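PDB 5GIZ: putative hemin transport system, substrate-binding protein from Burkholderia cenocepacia J2315, which binds heme in the periplasm and probably delivers it to an ABC transporter that imports it into the cell. Local coordinates for residues L153-H158 with V207-E212; T170-M175 with F247-G252; I176-A181 with L257-L262. All blocks are in the same frame, centred on the assembly; numbering follows the deposited sequence.

All three contacts belong to one lobe of what is probably a two-lobed substrate-binding protein whose long helix 118-141 joins the lobes. Contact 1 pairs two parallel strands of the mixed sheet, 151-159 and 206-210. Contacts 2 and 3 share helix 171-178, which packs first on helix 245-249 and then, further along, on helix 255-269. Their centres are about 9 Å apart; contact 1 lies about 12 Å from contact 2 and 15 Å from contact 3. The segments alternate along the chain, three followed by their three partners, so sheet and helices interlock. Contacts 1 and 2 also hold residues of the heme sites.

Contact 1: residues L153-H158 with V207-E212; sequences LFVLNH and VLISDE
Phe154 and Leu208 each turn CG trans to their own backbone N (chi1 -178° and -179°), which lays both side chains along the same face of the sheet and brings them together. There Leu208 CG sits in the plane of the phenyl ring, at its edge, 3.7 Å from Phe154 CD1. The ring then leans obliquely over the next part of the strand, with Phe154 CE1 4.0 Å from Ile209 CA. Val155 works on the other face with its two branches divided: its CG2 meets Val207 CG1 at 4.1 Å, whereas its CG1 runs beside Ile209 CD1 at 4.0 Å, the two side chains pointing the same way.

Two nearly straight backbone bonds, flanking Phe154 along its strand, establish the parallel pairing: Leu208 N donates to Leu153 O (2.8 Å), and Val155 N donates to Leu208 O (3.0 Å). Leu208 therefore grips the facing strand with both its amide and its carbonyl. Beyond this pair the strands, inclined at 27°, part company, and a water takes over, donating to Leu156 O at 2.7 Å and to Val155 O while accepting from Ser210 N at 2.9 Å. Ser210 OG, for its part, caps the following helix through Gly213 N.

Phe154 also packs against Ala172 and Tyr191, which touch heme in the loaded protein, as does His158 within the strand. The chemistry implies apolar side-chain packing on both faces of the sheet, with direct amide pairing at one end and a water satisfying the backbone where the strands diverge.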
# COMPACT_ATOMS: atom_id res chain seq x y z
N LEU A 153 -5.94 -4.87 -15.21
CA LEU A 153 -6.46 -5.84 -14.24
C LEU A 153 -5.40 -5.98 -13.17
O LEU A 153 -4.28 -6.31 -13.51
CB LEU A 153 -6.59 -7.17 -14.93
CG LEU A 153 -7.01 -8.33 -14.02
CD1 LEU A 153 -8.42 -8.14 -13.55
CD2 LEU A 153 -6.82 -9.66 -14.76
N PHE A 154 -5.79 -5.76 -11.91
CA PHE A 154 -4.94 -6.04 -10.77
C PHE A 154 -5.29 -7.35 -10.09
O PHE A 154 -6.39 -7.51 -9.61
CB PHE A 154 -4.94 -4.91 -9.70
CG PHE A 154 -4.01 -5.22 -8.55
CD1 PHE A 154 -2.67 -5.15 -8.73
CD2 PHE A 154 -4.48 -5.70 -7.35
CE1 PHE A 154 -1.77 -5.50 -7.74
CE2 PHE A 154 -3.57 -6.04 -6.35
CZ PHE A 154 -2.25 -5.96 -6.56
N VAL A 155 -4.35 -8.25 -10.12
CA VAL A 155 -4.41 -9.52 -9.41
C VAL A 155 -3.68 -9.39 -8.08
O VAL A 155 -2.46 -9.17 -8.05
CB VAL A 155 -3.69 -10.60 -10.22
CG1 VAL A 155 -3.63 -11.92 -9.42
CG2 VAL A 155 -4.41 -10.79 -11.57
N LEU A 156 -4.42 -9.65 -6.99
CA LEU A 156 -3.81 -9.72 -5.67
C LEU A 156 -3.12 -11.07 -5.46
O LEU A 156 -1.98 -11.13 -5.04
CB LEU A 156 -4.87 -9.51 -4.59
CG LEU A 156 -4.34 -9.50 -3.15
CD1 LEU A 156 -3.27 -8.42 -2.97
CD2 LEU A 156 -5.48 -9.31 -2.17
N ASN A 157 -3.87 -12.13 -5.73
CA ASN A 157 -3.40 -13.47 -5.50
C ASN A 157 -4.27 -14.47 -6.26
O ASN A 157 -5.22 -14.08 -6.99
CB ASN A 157 -3.38 -13.78 -3.98
CG ASN A 157 -4.75 -13.80 -3.36
OD1 ASN A 157 -5.67 -14.42 -3.87
ND2 ASN A 157 -4.88 -13.13 -2.22
N HIS A 158 -3.95 -15.76 -6.10
CA HIS A 158 -4.69 -16.84 -6.74
C HIS A 158 -5.04 -17.84 -5.67
O HIS A 158 -4.27 -18.07 -4.72
CB HIS A 158 -3.82 -17.59 -7.74
CG HIS A 158 -3.59 -16.88 -9.03
ND1 HIS A 158 -2.74 -15.81 -9.14
CD2 HIS A 158 -4.07 -17.11 -10.28
CE1 HIS A 158 -2.71 -15.39 -10.40
NE2 HIS A 158 -3.49 -16.19 -11.12
N VAL A 207 -1.92 -6.86 -17.35
CA VAL A 207 -2.12 -7.45 -16.05
C VAL A 207 -1.05 -6.92 -15.10
O VAL A 207 0.14 -7.06 -15.34
CB VAL A 207 -2.02 -8.97 -16.10
CG1 VAL A 207 -2.17 -9.55 -14.73
CG2 VAL A 207 -3.02 -9.57 -17.09
N LEU A 208 -1.51 -6.35 -13.99
CA LEU A 208 -0.69 -5.81 -12.94
C LEU A 208 -0.81 -6.77 -11.76
O LEU A 208 -1.88 -7.24 -11.42
CB LEU A 208 -1.23 -4.45 -12.52
CG LEU A 208 -0.51 -3.68 -11.41
CD1 LEU A 208 0.92 -3.34 -11.85
CD2 LEU A 208 -1.29 -2.42 -11.05
N ILE A 209 0.32 -7.04 -11.15
CA ILE A 209 0.40 -7.98 -10.03
C ILE A 209 1.53 -7.55 -9.12
O ILE A 209 2.53 -6.97 -9.55
CB ILE A 209 0.57 -9.42 -10.57
CG1 ILE A 209 0.40 -10.47 -9.47
CG2 ILE A 209 1.88 -9.60 -11.25
CD1 ILE A 209 0.33 -11.86 -10.04
N SER A 210 1.42 -7.85 -7.83
CA SER A 210 2.55 -7.60 -6.97
C SER A 210 3.66 -8.64 -7.22
O SER A 210 3.40 -9.75 -7.69
CB SER A 210 2.19 -7.57 -5.50
OG SER A 210 1.80 -8.86 -5.07
N ASP A 211 4.87 -8.26 -6.83
CA ASP A 211 6.00 -9.19 -6.85
C ASP A 211 5.64 -10.45 -6.11
O ASP A 211 5.92 -11.58 -6.61
CB ASP A 211 7.26 -8.62 -6.19
CG ASP A 211 7.80 -7.41 -6.91
OD1 ASP A 211 7.25 -7.07 -7.98
OD2 ASP A 211 8.76 -6.79 -6.38
N GLU A 212 5.01 -10.30 -4.94
CA GLU A 212 4.63 -11.44 -4.12
C GLU A 212 3.61 -12.34 -4.81
O GLU A 212 3.74 -13.57 -4.80
CB GLU A 212 4.06 -10.93 -2.78
CG GLU A 212 5.07 -10.15 -1.93
CD GLU A 212 5.21 -8.66 -2.19
OE1 GLU A 212 4.84 -8.14 -3.26
OE2 GLU A 212 5.76 -7.99 -1.31
O HOH W 1 -0.72 -9.01 -6.20

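Contact 2: residues T170-M175 with F247-G252; sequences TAADAM and FLLGFG
Ala171 and Leu249 bring their backbones within 5.5 Å, CA to CA, where the first turn of helix 171-178 meets the end region of helix 245-249, and the chain after that meeting swings round through Phe251, whose positive phi of 56° breaks the helical course. The first turn is itself secured by Thr170, the N-cap residue, whose OG1 accepts from Asp173 N at 3.0 Å.

The methyl of Ala171 points toward the facing segment, where its CB meets Leu249 O at 3.5 Å and also touches Phe251 CE1. Phe251 brings its ring edge to the helix: Ala171 O lies in the ring plane, 3.7 Å from CE1, while CZ reaches Ala174 CB at 3.7 Å from an oblique direction. Met175 passes the ring antiparallel to it, giving a Met-aromatic contact in which SD is 4.4 Å from the Phe251 ring centroid and 39° off the normal, so the sulfur stands neither squarely over the face nor in the plane. The Met175 chain reaches this place by bending at both chi2 (-64°) and chi3, and the bends curl it round the carbonyl of Leu248, with Met175 CG 3.3 Å from Leu248 O and CE close to the same oxygen. Leu249 works on another side of the helix start, its CD2 branch resting 3.7 Å from Ala172 N and also against the methyl of Ala172. Since Ala171 and Ala172 touch heme in the loaded protein, this packing probably backs part of the heme-binding surface; the small methyls let the facing side chains come close to the helix backbone.

Around this junction, Phe154 of strand 151-159 packs on Leu248 and Leu249. Met175 extends to Leu255, Ala258 and Val259 of helix 255-269, and His99 touches Ala171 and Ala174.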
# COMPACT_ATOMS: atom_id res chain seq x y z
N THR A 170 -10.62 0.13 -3.74
CA THR A 170 -9.36 -0.56 -3.42
C THR A 170 -8.16 0.37 -3.69
O THR A 170 -8.20 1.31 -4.51
CB THR A 170 -9.14 -1.84 -4.22
OG1 THR A 170 -9.11 -1.52 -5.62
CG2 THR A 170 -10.20 -2.84 -3.94
N ALA A 171 -7.03 0.03 -3.05
CA ALA A 171 -5.78 0.73 -3.30
C ALA A 171 -5.41 0.59 -4.77
O ALA A 171 -4.98 1.53 -5.41
CB ALA A 171 -4.66 0.14 -2.42
N ALA A 172 -5.51 -0.64 -5.30
CA ALA A 172 -5.15 -0.89 -6.68
C ALA A 172 -5.97 -0.05 -7.68
O ALA A 172 -5.42 0.49 -8.63
CB ALA A 172 -5.31 -2.37 -7.00
N ASP A 173 -7.28 0.03 -7.47
CA ASP A 173 -8.15 0.85 -8.33
C ASP A 173 -7.63 2.31 -8.37
O ASP A 173 -7.50 2.93 -9.40
CB ASP A 173 -9.59 0.81 -7.82
CG ASP A 173 -10.53 1.54 -8.71
OD1 ASP A 173 -11.03 0.94 -9.68
OD2 ASP A 173 -10.77 2.74 -8.42
N ALA A 174 -7.32 2.85 -7.19
CA ALA A 174 -6.85 4.21 -7.09
C ALA A 174 -5.50 4.39 -7.79
O ALA A 174 -5.27 5.34 -8.50
CB ALA A 174 -6.74 4.62 -5.63
N MET A 175 -4.62 3.42 -7.61
CA MET A 175 -3.29 3.53 -8.23
C MET A 175 -3.33 3.47 -9.76
O MET A 175 -2.68 4.27 -10.46
CB MET A 175 -2.33 2.49 -7.71
CG MET A 175 -1.98 2.67 -6.25
SD MET A 175 -1.10 4.20 -5.88
CE MET A 175 0.46 3.94 -6.73
N PHE A 247 5.09 -0.99 -1.80
CA PHE A 247 5.39 0.19 -2.58
C PHE A 247 4.19 0.54 -3.45
O PHE A 247 3.77 1.69 -3.50
CB PHE A 247 6.62 -0.13 -3.45
CG PHE A 247 7.10 0.97 -4.36
CD1 PHE A 247 7.06 2.30 -4.01
CD2 PHE A 247 7.73 0.64 -5.51
CE1 PHE A 247 7.58 3.27 -4.82
CE2 PHE A 247 8.23 1.63 -6.34
CZ PHE A 247 8.08 2.96 -6.00
N LEU A 248 3.63 -0.44 -4.14
CA LEU A 248 2.50 -0.17 -5.04
C LEU A 248 1.26 0.28 -4.28
O LEU A 248 0.58 1.26 -4.66
CB LEU A 248 2.19 -1.46 -5.84
CG LEU A 248 0.98 -1.41 -6.77
CD1 LEU A 248 1.07 -0.35 -7.83
CD2 LEU A 248 0.76 -2.80 -7.37
N LEU A 249 0.90 -0.44 -3.21
CA LEU A 249 -0.46 -0.36 -2.62
C LEU A 249 -0.51 0.37 -1.30
O LEU A 249 -1.62 0.58 -0.78
CB LEU A 249 -1.03 -1.76 -2.42
CG LEU A 249 -1.16 -2.64 -3.67
CD1 LEU A 249 -1.46 -4.08 -3.26
CD2 LEU A 249 -2.19 -2.07 -4.63
N GLY A 250 0.64 0.72 -0.72
CA GLY A 250 0.66 1.16 0.67
C GLY A 250 0.02 2.50 0.98
O GLY A 250 -0.39 2.71 2.14
N PHE A 251 -0.03 3.41 -0.00
CA PHE A 251 -0.54 4.77 0.26
C PHE A 251 0.22 5.43 1.40
O PHE A 251 -0.35 5.77 2.45
CB PHE A 251 -2.09 4.73 0.46
CG PHE A 251 -2.78 4.84 -0.82
CD1 PHE A 251 -3.02 3.71 -1.58
CD2 PHE A 251 -3.04 6.08 -1.38
CE1 PHE A 251 -3.59 3.80 -2.82
CE2 PHE A 251 -3.56 6.19 -2.66
CZ PHE A 251 -3.82 5.05 -3.38
N GLY A 252 1.52 5.57 1.22
CA GLY A 252 2.39 6.26 2.12
C GLY A 252 3.23 7.36 1.49
O GLY A 252 2.90 7.86 0.40

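Contact 3: residues I176-A181 with L257-L262. With SO4 (sulfate ion), chain C.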
# COMPACT_ATOMS: atom_id res chain seq x y z
N ILE A 176 -4.17 2.60 -10.25
CA ILE A 176 -4.37 2.44 -11.70
C ILE A 176 -4.88 3.77 -12.27
O ILE A 176 -4.36 4.27 -13.26
CB ILE A 176 -5.36 1.33 -11.95
CG1 ILE A 176 -4.67 -0.04 -11.73
CG2 ILE A 176 -5.92 1.40 -13.36
CD1 ILE A 176 -5.64 -1.17 -11.64
N ARG A 177 -5.87 4.38 -11.61
CA ARG A 177 -6.35 5.68 -12.07
C ARG A 177 -5.35 6.81 -11.90
O ARG A 177 -5.21 7.65 -12.82
CB ARG A 177 -7.62 6.05 -11.35
CG ARG A 177 -8.78 5.20 -11.84
CD ARG A 177 -10.10 5.59 -11.14
NE ARG A 177 -10.13 5.15 -9.76
CZ ARG A 177 -10.20 5.92 -8.68
NH1 ARG A 177 -10.31 7.24 -8.78
NH2 ARG A 177 -10.19 5.34 -7.48
N TYR A 178 -4.56 6.84 -10.82
CA TYR A 178 -3.53 7.86 -10.71
C TYR A 178 -2.46 7.78 -11.81
O TYR A 178 -1.86 8.78 -12.20
CB TYR A 178 -2.85 7.81 -9.34
CG TYR A 178 -3.66 8.38 -8.20
CD1 TYR A 178 -4.33 9.61 -8.33
CD2 TYR A 178 -3.70 7.75 -6.95
CE1 TYR A 178 -5.00 10.17 -7.26
CE2 TYR A 178 -4.37 8.30 -5.90
CZ TYR A 178 -5.01 9.53 -6.04
OH TYR A 178 -5.72 10.11 -4.96
N ALA A 179 -2.20 6.56 -12.28
CA ALA A 179 -1.23 6.36 -13.31
C ALA A 179 -1.78 6.59 -14.71
O ALA A 179 -1.05 6.29 -15.67
CB ALA A 179 -0.61 4.98 -13.20
N GLY A 180 -3.00 7.10 -14.85
CA GLY A 180 -3.54 7.46 -16.16
C GLY A 180 -4.25 6.32 -16.84
O GLY A 180 -4.48 6.38 -18.05
N ALA A 181 -4.57 5.26 -16.12
CA ALA A 181 -5.22 4.10 -16.67
C ALA A 181 -6.62 3.92 -16.10
O ALA A 181 -7.09 4.76 -15.32
CB ALA A 181 -4.36 2.88 -16.43
N LEU A 257 6.32 8.70 -6.05
CA LEU A 257 7.22 7.79 -6.77
C LEU A 257 6.54 6.54 -7.21
O LEU A 257 6.79 6.06 -8.31
CB LEU A 257 8.42 7.44 -5.89
CG LEU A 257 9.50 6.57 -6.52
CD1 LEU A 257 10.15 7.24 -7.70
CD2 LEU A 257 10.48 6.20 -5.42
N ALA A 258 5.67 5.99 -6.38
CA ALA A 258 4.91 4.83 -6.76
C ALA A 258 4.02 5.06 -7.99
O ALA A 258 3.96 4.23 -8.89
CB ALA A 258 4.05 4.35 -5.60
N VAL A 259 3.31 6.18 -8.00
CA VAL A 259 2.50 6.54 -9.16
C VAL A 259 3.40 6.80 -10.40
O VAL A 259 3.10 6.29 -11.46
CB VAL A 259 1.63 7.75 -8.83
CG1 VAL A 259 0.97 8.32 -10.09
CG2 VAL A 259 0.54 7.38 -7.84
N THR A 260 4.53 7.49 -10.26
CA THR A 260 5.42 7.70 -11.38
C THR A 260 5.92 6.36 -11.91
O THR A 260 6.03 6.15 -13.12
CB THR A 260 6.60 8.58 -10.93
OG1 THR A 260 6.07 9.82 -10.46
CG2 THR A 260 7.54 8.86 -12.06
N THR A 261 6.23 5.43 -11.01
CA THR A 261 6.77 4.16 -11.38
C THR A 261 5.76 3.29 -12.05
O THR A 261 6.05 2.67 -13.12
CB THR A 261 7.32 3.42 -10.15
OG1 THR A 261 8.36 4.24 -9.54
CG2 THR A 261 7.95 2.06 -10.48
N LEU A 262 4.55 3.25 -11.50
CA LEU A 262 3.49 2.52 -12.19
C LEU A 262 3.22 3.07 -13.62
O LEU A 262 3.08 2.34 -14.58
CB LEU A 262 2.22 2.58 -11.37
CG LEU A 262 1.04 1.81 -12.00
CD1 LEU A 262 1.42 0.36 -12.26
CD2 LEU A 262 -0.17 1.91 -11.09
S SO4 C . -8.10 12.23 -6.10
O1 SO4 C . -7.00 12.30 -5.19
O2 SO4 C . -9.22 13.15 -5.72
O3 SO4 C . -7.67 12.49 -7.48
O4 SO4 C . -8.74 10.96 -6.16
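Val259 of helix 255-269 straddles the last turn of helix 171-178 with its two methyls: CG1 lies 3.6 Å from Tyr178 O, while CG2 presses 3.7 Å from Tyr178 CB. The fork follows from the first torsion of Val259, 169°, which puts CG1 trans to the backbone N and CG2 beside it. The side chain of Tyr178 meets this valine chiefly through CB, with Val259 CG2 also oblique to the near end of the ring. Although its CB points at the facing helix, chi1 of -76° turns CG to the side of its own backbone N, and the ring leads away from the helix.

The closest backbone approach of the segments is 5.6 Å, between Ala179 CA and Val259 CA. Ala179 is the first residue to leave helical angles, and Leu262, one turn on from Val259, packs on its methyl. Ala179 CB meets Leu262 CD2 at 3.8 Å and sits equally close to its CG, so the methyl rests against CG and the CD2 branch. A Schellman motif fixes the backbone here, Ala181 N donating to Ile176 O (3.0 Å) and Gly180 N to Arg177 O (3.1 Å).

At the far end of the ring, Tyr178 OH donates to O1 of a sulfate at 2.5 Å, with O1 near the ring plane; the ion probably comes from the crystallisation liquor. Arg136 also binds this sulfate, Val101 N bonds to the same hydroxyl, and Trp132 packs edge-to-face with the ring.

The chemistry is thus split within one tyrosine: its CB belongs to an apolar seam in which the branched side chains Val259 and Leu262 pack on the end of helix 171-178, and its hydroxyl to a polar site beyond it, where the neighbouring arginine would probably favour an anion.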